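Local coordinates for protein DNA polymerase III beta subunit (Streptococcus pyogenes, PDB 2AVT) that forms a dimeric ring that probably encircles DNA and tethers the replicative polymerase to its template, keeping synthesis processive, at residues R184-L189 and F368-T373; I28-S33 and A74-A79; F279-A284 and A301-P306. All coordinates share one frame; numbering follows the deposited sequence.

The three contacts follow the subunit from its N-terminal to its C-terminal domain. Contact 2 comes first along the chain and closes within the N-terminal domain. Contact 1 opens later and pairs a central-domain strand with the last strand of the C-terminal domain. Contact 3 is nested inside the loop that contact 1 closes. The centres of contacts 1 and 3 are about 25 Å apart, and those of contacts 2 and 3 about 48 Å. Contact 1 joins the central and C-terminal domains in one sheet. Contacts 2 and 3 lie towards the two ends of the subunit. Residues of 79-88, the helix that contact 2 leads into, meet contact 3 of a partner subunit, which closes the ring.

Contact 1. Residues R184-L189 and F368-T373; sequences RMSQRL and FIQLIT
Met-185 and Leu-371 form the tight part of this contact. They are an antiparallel hydrogen-bonded pair, with Met-185 N to Leu-371 O at 2.7 Å and Leu-371 N to Met-185 O equally short. The Met-185 chain runs out with CG anti to the backbone N and turns at its last torsion (chi3 82°). This lays the methyl CE against Leu-371 CD2 at 3.3 Å, closer than usual for two carbons.

Gln-187 and Ile-369 continue the ladder. Gln-187 N reaches Ile-369 O at 2.8 Å, and Ile-369 N returns to Gln-187 O at 3.0 Å. Further along the same face the packing is looser. Gln-187 OE1 comes only to 4.3 Å from Ile-369 CD1, and Ile-369 is partly exposed.

The other face carries Ser-186, Gln-370 and Phe-368. Ser-186 OG meets the edge of the Phe-368 ring, in its plane, at 3.0 Å from CE1. This hydroxyl also bonds Glu-148 O of helix 139-149. Arg-188 only brushes Phe-368, CD to CB at 4.2 Å, and its guanidinium pairs with Glu-148. The Arg-184 side chain leads away to Glu-336 and Asp-181. Beyond Ile-372 the pairing ends at exposed Thr-373.

Two domains thus share one continuous antiparallel sheet across their junction, as is characteristic of the DNA polymerase III beta-subunit ring.

Contact 2. Residues I28-S33 and A74-A79; sequences IPILSS and AILLEA
Ser-33 and Glu-78 face each other as an antiparallel non-hydrogen-bonded pair, with CA atoms 4.1 Å apart and side chains diverging. One backbone bond crosses next to them. Ala-79 N donates to Ser-32 O at 3.1 Å.

The polar side chains gather round Glu-78. Its chain leaves the backbone away from 28-33, then bends at chi2 (-61°), which returns the carboxylate to Ser-32. Ser-32 OG lies 2.6 Å from Glu-78 OE1. A water ties the same two groups together. It donates to Ser-32 OG and, at 2.7 Å, to Glu-78 OE2. Lys-118 adds a long, weak ion pair to OE2.

Ser-33, just after the 3-10 segment 29-32, turns its OG back to donate to Ile-30 O at 2.6 Å. Ser-33 N also bonds this oxygen, so two donors of one residue grip it and brace the turn. With OG between N and the carbonyl carbon (chi1 63°), the hydroxyl points back at that oxygen.

The apolar contact is between Ile-30 and Leu-76, which cross at about a right angle, with their CD1 methyls 3.7 Å apart.

Glu-78 occupies the N-cap position of helix 79-88. The arrangement is a 3-10 turn entering strand 33-39 beside the strand-to-helix junction of the N-terminal domain of the beta-subunit fold.

Contact 3. Residues F279-A284 and A301-P306; sequences FLISNA and AHVNSP
Ile-281 and Ser-282, towards the C-terminal part of helix 268-282, lie against Val-303 and Ser-305 of strand 298-305. The two backbones stay well apart. Ile-281 CA is 6.4 Å from Ser-305 CA, and Ser-282 CA to Val-303 CA is similar. No backbone-to-backbone hydrogen bond joins the segments. The helical turn carries its own bonds: Asn-283 N to Phe-279 O at 2.8 Å, and Ala-284 N to Ile-281 O at 3.1 Å.

The one hydrogen bond across the contact comes from a side chain. Ser-305 OG donates to Ile-281 O at 2.6 Å. It reaches the oxygen from above the carbonyl plane, 58° out of it, and not along a lone pair. Ala-284 N comes to the same oxygen from the opposite face. Two donors therefore satisfy this carbonyl. Ser-305 OG sits beside its own backbone N, anti to the carbonyl carbon (chi1 -68°), which points it at the helix.

Ile-281 supplies the apolar part. Its CG2 branch touches Val-303 CG1 at 3.6 Å, and the two side chains lie aslant. The same methyl is near Ser-305 OG. Val-303 CG1 packs against the turn: it also lies 3.6 Å from Ser-282 N and near Ser-282 CB. Ala-284 CB lies loosely beside Ser-305 OG, 4.1 Å away.

Val-311 of the next strand backs both Ile-281 and Val-303. On the side of the partner subunit, Phe-81 of that second subunit packs on Ile-281, and Ile-85 of that second subunit packs on Leu-280.

This is a helix laid on an antiparallel sheet in the C-terminal domain, at the head-to-tail subunit interface that closes the beta-subunit ring.

Contact 1. Residues R184-L189 and F368-T373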
loop_
_atom_site.group_PDB
_atom_site.type_symbol
_atom_site.label_atom_id
_atom_site.label_comp_id
_atom_site.label_asym_id
_atom_site.label_seq_id
_atom_site.Cartn_x
_atom_site.Cartn_y
_atom_site.Cartn_z
ATOM N N ARG A 184 1.427 -29.414 1.202
ATOM C CA ARG A 184 0.378 -29.301 0.203
ATOM C C ARG A 184 1.051 -29.322 -1.170
ATOM O O ARG A 184 2.234 -29.031 -1.294
ATOM C CB ARG A 184 -0.425 -28.014 0.428
ATOM C CG ARG A 184 0.347 -26.725 0.269
ATOM C CD ARG A 184 -0.369 -25.701 1.134
ATOM N NE ARG A 184 -0.279 -24.320 0.666
ATOM C CZ ARG A 184 0.841 -23.727 0.279
ATOM N NH1 ARG A 184 1.986 -24.393 0.289
ATOM N NH2 ARG A 184 0.812 -22.455 -0.091
ATOM N N MET A 185 0.273 -29.649 -2.192
ATOM C CA MET A 185 0.789 -29.785 -3.545
ATOM C C MET A 185 -0.255 -29.395 -4.573
ATOM O O MET A 185 -1.446 -29.527 -4.322
ATOM C CB MET A 185 1.207 -31.243 -3.745
ATOM C CG MET A 185 1.572 -31.619 -5.162
ATOM S SD MET A 185 1.907 -33.398 -5.256
ATOM C CE MET A 185 0.273 -34.006 -5.378
ATOM N N SER A 186 0.214 -28.930 -5.726
ATOM C CA SER A 186 -0.653 -28.521 -6.820
ATOM C C SER A 186 -0.061 -29.039 -8.124
ATOM O O SER A 186 1.141 -28.869 -8.384
ATOM C CB SER A 186 -0.754 -26.999 -6.874
ATOM O OG SER A 186 -1.737 -26.612 -7.811
ATOM N N GLN A 187 -0.905 -29.672 -8.939
ATOM C CA GLN A 187 -0.474 -30.246 -10.217
ATOM C C GLN A 187 -1.398 -29.959 -11.408
ATOM O O GLN A 187 -2.624 -30.039 -11.307
ATOM C CB GLN A 187 -0.329 -31.758 -10.078
ATOM C CG GLN A 187 0.027 -32.473 -11.371
ATOM C CD GLN A 187 -0.254 -33.962 -11.297
ATOM O OE1 GLN A 187 -1.413 -34.398 -11.325
ATOM N NE2 GLN A 187 0.799 -34.747 -11.183
ATOM N N ARG A 188 -0.783 -29.651 -12.544
ATOM C CA ARG A 188 -1.518 -29.366 -13.768
ATOM C C ARG A 188 -0.965 -30.243 -14.889
ATOM O O ARG A 188 0.231 -30.215 -15.175
ATOM C CB ARG A 188 -1.376 -27.885 -14.147
ATOM C CG ARG A 188 -2.156 -27.460 -15.396
ATOM C CD ARG A 188 -3.674 -27.525 -15.181
ATOM N NE ARG A 188 -4.423 -27.246 -16.411
ATOM C CZ ARG A 188 -4.521 -26.047 -16.980
ATOM N NH1 ARG A 188 -3.925 -24.994 -16.437
ATOM N NH2 ARG A 188 -5.204 -25.904 -18.108
ATOM N N LEU A 189 -1.839 -31.027 -15.513
ATOM C CA LEU A 189 -1.431 -31.894 -16.614
ATOM C C LEU A 189 -2.079 -31.398 -17.892
ATOM O O LEU A 189 -3.246 -31.022 -17.905
ATOM C CB LEU A 189 -1.868 -33.338 -16.369
ATOM C CG LEU A 189 -1.419 -34.035 -15.089
ATOM C CD1 LEU A 189 -1.862 -35.493 -15.162
ATOM C CD2 LEU A 189 0.092 -33.948 -14.930
ATOM N N PHE A 368 -6.644 -30.296 -13.231
ATOM C CA PHE A 368 -6.005 -29.572 -12.143
ATOM C C PHE A 368 -6.312 -30.266 -10.822
ATOM O O PHE A 368 -7.445 -30.271 -10.358
ATOM C CB PHE A 368 -6.525 -28.129 -12.144
ATOM C CG PHE A 368 -5.963 -27.262 -11.053
ATOM C CD1 PHE A 368 -4.659 -27.422 -10.612
ATOM C CD2 PHE A 368 -6.729 -26.239 -10.511
ATOM C CE1 PHE A 368 -4.129 -26.573 -9.646
ATOM C CE2 PHE A 368 -6.207 -25.389 -9.547
ATOM C CZ PHE A 368 -4.903 -25.557 -9.114
ATOM N N ILE A 369 -5.284 -30.855 -10.230
ATOM C CA ILE A 369 -5.426 -31.560 -8.968
ATOM C C ILE A 369 -4.541 -30.946 -7.888
ATOM O O ILE A 369 -3.366 -30.668 -8.128
ATOM C CB ILE A 369 -5.018 -33.031 -9.115
ATOM C CG1 ILE A 369 -5.975 -33.750 -10.074
ATOM C CG2 ILE A 369 -4.997 -33.693 -7.743
ATOM C CD1 ILE A 369 -5.523 -35.155 -10.455
ATOM N N GLN A 370 -5.115 -30.727 -6.710
ATOM C CA GLN A 370 -4.368 -30.189 -5.578
ATOM C C GLN A 370 -4.482 -31.190 -4.435
ATOM O O GLN A 370 -5.529 -31.810 -4.245
ATOM C CB GLN A 370 -4.918 -28.827 -5.149
ATOM C CG GLN A 370 -4.752 -27.735 -6.203
ATOM C CD GLN A 370 -5.270 -26.401 -5.732
ATOM O OE1 GLN A 370 -4.587 -25.677 -5.001
ATOM N NE2 GLN A 370 -6.488 -26.068 -6.131
ATOM N N LEU A 371 -3.396 -31.335 -3.682
ATOM C CA LEU A 371 -3.321 -32.283 -2.573
ATOM C C LEU A 371 -2.972 -31.545 -1.270
ATOM O O LEU A 371 -2.040 -30.746 -1.242
ATOM C CB LEU A 371 -2.242 -33.323 -2.904
ATOM C CG LEU A 371 -2.181 -34.714 -2.259
ATOM C CD1 LEU A 371 -3.368 -35.541 -2.716
ATOM C CD2 LEU A 371 -0.886 -35.414 -2.670
ATOM N N ILE A 372 -3.720 -31.813 -0.202
ATOM C CA ILE A 372 -3.477 -31.179 1.093
ATOM C C ILE A 372 -3.359 -32.216 2.204
ATOM O O ILE A 372 -4.268 -33.022 2.416
ATOM C CB ILE A 372 -4.617 -30.225 1.485
ATOM C CG1 ILE A 372 -4.653 -29.022 0.543
ATOM C CG2 ILE A 372 -4.433 -29.770 2.933
ATOM C CD1 ILE A 372 -5.821 -28.081 0.810
ATOM N N THR A 373 -2.239 -32.190 2.915
ATOM C CA THR A 373 -2.016 -33.125 4.007
ATOM C C THR A 373 -2.707 -32.625 5.268
ATOM O O THR A 373 -2.560 -31.467 5.657
ATOM C CB THR A 373 -0.524 -33.293 4.284
ATOM O OG1 THR A 373 0.115 -33.833 3.118
ATOM C CG2 THR A 373 -0.303 -34.219 5.466
#

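Contact 2. Residues I28-S33 and A74-A79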
loop_
_atom_site.group_PDB
_atom_site.type_symbol
_atom_site.label_atom_id
_atom_site.label_comp_id
_atom_site.label_asym_id
_atom_site.label_seq_id
_atom_site.Cartn_x
_atom_site.Cartn_y
_atom_site.Cartn_z
ATOM N N ILE A 28 25.310 -7.295 -5.653
ATOM C CA ILE A 28 26.185 -6.938 -6.764
ATOM C C ILE A 28 25.620 -5.553 -7.100
ATOM O O ILE A 28 24.550 -5.435 -7.715
ATOM C CB ILE A 28 26.005 -7.925 -7.957
ATOM C CG1 ILE A 28 26.365 -9.349 -7.503
ATOM C CG2 ILE A 28 26.875 -7.496 -9.130
ATOM C CD1 ILE A 28 26.307 -10.403 -8.614
ATOM N N PRO A 29 26.327 -4.485 -6.688
ATOM C CA PRO A 29 25.900 -3.096 -6.911
ATOM C C PRO A 29 25.431 -2.680 -8.302
ATOM O O PRO A 29 24.423 -1.991 -8.423
ATOM C CB PRO A 29 27.108 -2.271 -6.435
ATOM C CG PRO A 29 27.792 -3.189 -5.437
ATOM C CD PRO A 29 27.706 -4.516 -6.170
ATOM N N ILE A 30 26.154 -3.078 -9.340
ATOM C CA ILE A 30 25.787 -2.693 -10.699
ATOM C C ILE A 30 24.401 -3.186 -11.149
ATOM O O ILE A 30 23.835 -2.653 -12.100
ATOM C CB ILE A 30 26.864 -3.160 -11.711
ATOM C CG1 ILE A 30 26.728 -2.369 -13.013
ATOM C CG2 ILE A 30 26.761 -4.676 -11.959
ATOM C CD1 ILE A 30 26.984 -0.872 -12.844
ATOM N N LEU A 31 23.829 -4.163 -10.450
ATOM C CA LEU A 31 22.518 -4.676 -10.851
ATOM C C LEU A 31 21.369 -3.737 -10.502
ATOM O O LEU A 31 20.225 -4.002 -10.864
ATOM C CB LEU A 31 22.265 -6.068 -10.250
ATOM C CG LEU A 31 23.226 -7.163 -10.728
ATOM C CD1 LEU A 31 22.793 -8.511 -10.161
ATOM C CD2 LEU A 31 23.236 -7.217 -12.263
ATOM N N SER A 32 21.663 -2.662 -9.774
ATOM C CA SER A 32 20.634 -1.672 -9.434
ATOM C C SER A 32 20.376 -0.792 -10.666
ATOM O O SER A 32 19.420 -0.016 -10.716
ATOM C CB SER A 32 21.118 -0.763 -8.296
ATOM O OG SER A 32 22.241 -0.011 -8.729
ATOM N N SER A 33 21.236 -0.900 -11.666
ATOM C CA SER A 33 21.065 -0.062 -12.835
ATOM C C SER A 33 20.274 -0.683 -13.978
ATOM O O SER A 33 20.107 -1.912 -14.067
ATOM C CB SER A 33 22.432 0.397 -13.339
ATOM O OG SER A 33 23.207 -0.706 -13.751
ATOM N N ALA A 74 25.124 3.089 -25.818
ATOM C CA ALA A 74 24.757 2.221 -24.714
ATOM C C ALA A 74 25.195 2.861 -23.397
ATOM O O ALA A 74 26.300 3.393 -23.289
ATOM C CB ALA A 74 25.399 0.855 -24.895
ATOM N N ILE A 75 24.325 2.821 -22.396
ATOM C CA ILE A 75 24.646 3.428 -21.113
ATOM C C ILE A 75 23.883 2.773 -19.978
ATOM O O ILE A 75 22.844 2.151 -20.205
ATOM C CB ILE A 75 24.326 4.956 -21.127
ATOM C CG1 ILE A 75 24.929 5.638 -19.899
ATOM C CG2 ILE A 75 22.814 5.192 -21.126
ATOM C CD1 ILE A 75 24.655 7.131 -19.846
ATOM N N LEU A 76 24.424 2.902 -18.765
ATOM C CA LEU A 76 23.815 2.382 -17.546
ATOM C C LEU A 76 23.422 3.560 -16.636
ATOM O O LEU A 76 24.206 4.488 -16.434
ATOM C CB LEU A 76 24.800 1.489 -16.778
ATOM C CG LEU A 76 25.466 0.288 -17.463
ATOM C CD1 LEU A 76 26.341 -0.448 -16.440
ATOM C CD2 LEU A 76 24.394 -0.648 -18.013
ATOM N N LEU A 77 22.225 3.495 -16.066
ATOM C CA LEU A 77 21.716 4.533 -15.176
ATOM C C LEU A 77 21.030 3.835 -14.007
ATOM O O LEU A 77 20.501 2.731 -14.180
ATOM C CB LEU A 77 20.691 5.411 -15.925
ATOM C CG LEU A 77 21.198 6.218 -17.123
ATOM C CD1 LEU A 77 20.030 6.780 -17.946
ATOM C CD2 LEU A 77 22.084 7.341 -16.612
ATOM N N GLU A 78 21.047 4.442 -12.819
ATOM C CA GLU A 78 20.373 3.822 -11.674
ATOM C C GLU A 78 18.907 3.742 -12.063
ATOM O O GLU A 78 18.276 4.761 -12.336
ATOM C CB GLU A 78 20.527 4.669 -10.408
ATOM C CG GLU A 78 21.915 4.648 -9.799
ATOM C CD GLU A 78 22.343 3.256 -9.379
ATOM O OE1 GLU A 78 21.499 2.517 -8.835
ATOM O OE2 GLU A 78 23.523 2.909 -9.577
ATOM N N ALA A 79 18.366 2.531 -12.084
ATOM C CA ALA A 79 16.983 2.303 -12.496
ATOM C C ALA A 79 15.855 3.094 -11.819
ATOM O O ALA A 79 15.170 3.879 -12.474
ATOM C CB ALA A 79 16.674 0.825 -12.419
HETATM O O HOH W 1 24.354 0.438 -10.207
#

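Contact 3. Residues F279-A284 and A301-P306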
loop_
_atom_site.group_PDB
_atom_site.type_symbol
_atom_site.label_atom_id
_atom_site.label_comp_id
_atom_site.label_asym_id
_atom_site.label_seq_id
_atom_site.Cartn_x
_atom_site.Cartn_y
_atom_site.Cartn_z
ATOM N N PHE A 279 -9.635 -19.386 9.950
ATOM C CA PHE A 279 -8.248 -18.963 10.079
ATOM C C PHE A 279 -8.087 -17.856 11.118
ATOM O O PHE A 279 -7.106 -17.831 11.856
ATOM C CB PHE A 279 -7.711 -18.480 8.729
ATOM C CG PHE A 279 -6.269 -18.063 8.768
ATOM C CD1 PHE A 279 -5.285 -18.965 9.140
ATOM C CD2 PHE A 279 -5.898 -16.770 8.442
ATOM C CE1 PHE A 279 -3.955 -18.584 9.188
ATOM C CE2 PHE A 279 -4.574 -16.380 8.486
ATOM C CZ PHE A 279 -3.597 -17.287 8.860
ATOM N N LEU A 280 -9.052 -16.943 11.177
ATOM C CA LEU A 280 -8.988 -15.841 12.135
ATOM C C LEU A 280 -8.906 -16.308 13.585
ATOM O O LEU A 280 -8.527 -15.537 14.470
ATOM C CB LEU A 280 -10.194 -14.909 11.966
ATOM C CG LEU A 280 -10.172 -14.042 10.704
ATOM C CD1 LEU A 280 -11.432 -13.194 10.634
ATOM C CD2 LEU A 280 -8.927 -13.163 10.710
ATOM N N ILE A 281 -9.253 -17.568 13.834
ATOM C CA ILE A 281 -9.204 -18.095 15.191
ATOM C C ILE A 281 -8.077 -19.105 15.354
ATOM O O ILE A 281 -7.354 -19.090 16.354
ATOM C CB ILE A 281 -10.536 -18.767 15.575
ATOM C CG1 ILE A 281 -11.682 -17.766 15.417
ATOM C CG2 ILE A 281 -10.467 -19.288 17.002
ATOM C CD1 ILE A 281 -11.484 -16.476 16.172
ATOM N N SER A 282 -7.919 -19.974 14.363
ATOM C CA SER A 282 -6.881 -20.993 14.408
ATOM C C SER A 282 -5.501 -20.350 14.331
ATOM O O SER A 282 -4.513 -20.912 14.812
ATOM C CB SER A 282 -7.047 -21.973 13.239
ATOM O OG SER A 282 -6.669 -21.379 12.007
ATOM N N ASN A 283 -5.439 -19.171 13.722
ATOM C CA ASN A 283 -4.174 -18.466 13.571
ATOM C C ASN A 283 -3.648 -17.988 14.925
ATOM O O ASN A 283 -2.446 -17.768 15.092
ATOM C CB ASN A 283 -4.344 -17.278 12.615
ATOM C CG ASN A 283 -3.019 -16.707 12.156
ATOM O OD1 ASN A 283 -2.151 -17.435 11.675
ATOM N ND2 ASN A 283 -2.860 -15.400 12.297
ATOM N N ALA A 284 -4.555 -17.838 15.887
ATOM C CA ALA A 284 -4.179 -17.397 17.225
ATOM C C ALA A 284 -3.203 -18.400 17.816
ATOM O O ALA A 284 -2.186 -18.027 18.401
ATOM C CB ALA A 284 -5.415 -17.281 18.110
ATOM N N ALA A 301 -17.706 -26.841 10.254
ATOM C CA ALA A 301 -16.325 -26.470 10.541
ATOM C C ALA A 301 -16.220 -26.082 12.010
ATOM O O ALA A 301 -17.127 -25.472 12.569
ATOM C CB ALA A 301 -15.897 -25.303 9.660
ATOM N N HIS A 302 -15.103 -26.433 12.634
ATOM C CA HIS A 302 -14.917 -26.140 14.042
ATOM C C HIS A 302 -13.484 -25.759 14.381
ATOM O O HIS A 302 -12.525 -26.361 13.895
ATOM C CB HIS A 302 -15.325 -27.358 14.875
ATOM C CG HIS A 302 -16.658 -27.924 14.498
ATOM N ND1 HIS A 302 -17.842 -27.258 14.726
ATOM C CD2 HIS A 302 -16.990 -29.075 13.869
ATOM C CE1 HIS A 302 -18.846 -27.975 14.254
ATOM N NE2 HIS A 302 -18.355 -29.083 13.729
ATOM N N VAL A 303 -13.353 -24.742 15.223
ATOM C CA VAL A 303 -12.050 -24.280 15.670
ATOM C C VAL A 303 -12.211 -23.911 17.131
ATOM O O VAL A 303 -13.239 -23.357 17.527
ATOM C CB VAL A 303 -11.580 -23.036 14.889
ATOM C CG1 VAL A 303 -10.244 -22.556 15.434
ATOM C CG2 VAL A 303 -11.449 -23.369 13.413
ATOM N N ASN A 304 -11.212 -24.224 17.942
ATOM C CA ASN A 304 -11.305 -23.893 19.353
ATOM C C ASN A 304 -9.983 -23.394 19.902
ATOM O O ASN A 304 -9.074 -24.182 20.162
ATOM C CB ASN A 304 -11.763 -25.108 20.156
ATOM C CG ASN A 304 -12.262 -24.730 21.535
ATOM O OD1 ASN A 304 -11.584 -24.016 22.278
ATOM N ND2 ASN A 304 -13.453 -25.205 21.888
ATOM N N SER A 305 -9.877 -22.080 20.065
ATOM C CA SER A 305 -8.665 -21.479 20.603
ATOM C C SER A 305 -8.907 -21.148 22.069
ATOM O O SER A 305 -9.716 -20.277 22.397
ATOM C CB SER A 305 -8.301 -20.208 19.832
ATOM O OG SER A 305 -7.893 -20.511 18.508
ATOM N N PRO A 306 -8.217 -21.859 22.969
ATOM C CA PRO A 306 -8.317 -21.687 24.420
ATOM C C PRO A 306 -8.281 -20.237 24.919
ATOM O O PRO A 306 -8.858 -19.926 25.960
ATOM C CB PRO A 306 -7.146 -22.519 24.933
ATOM C CG PRO A 306 -7.146 -23.671 23.973
ATOM C CD PRO A 306 -7.307 -22.972 22.638
#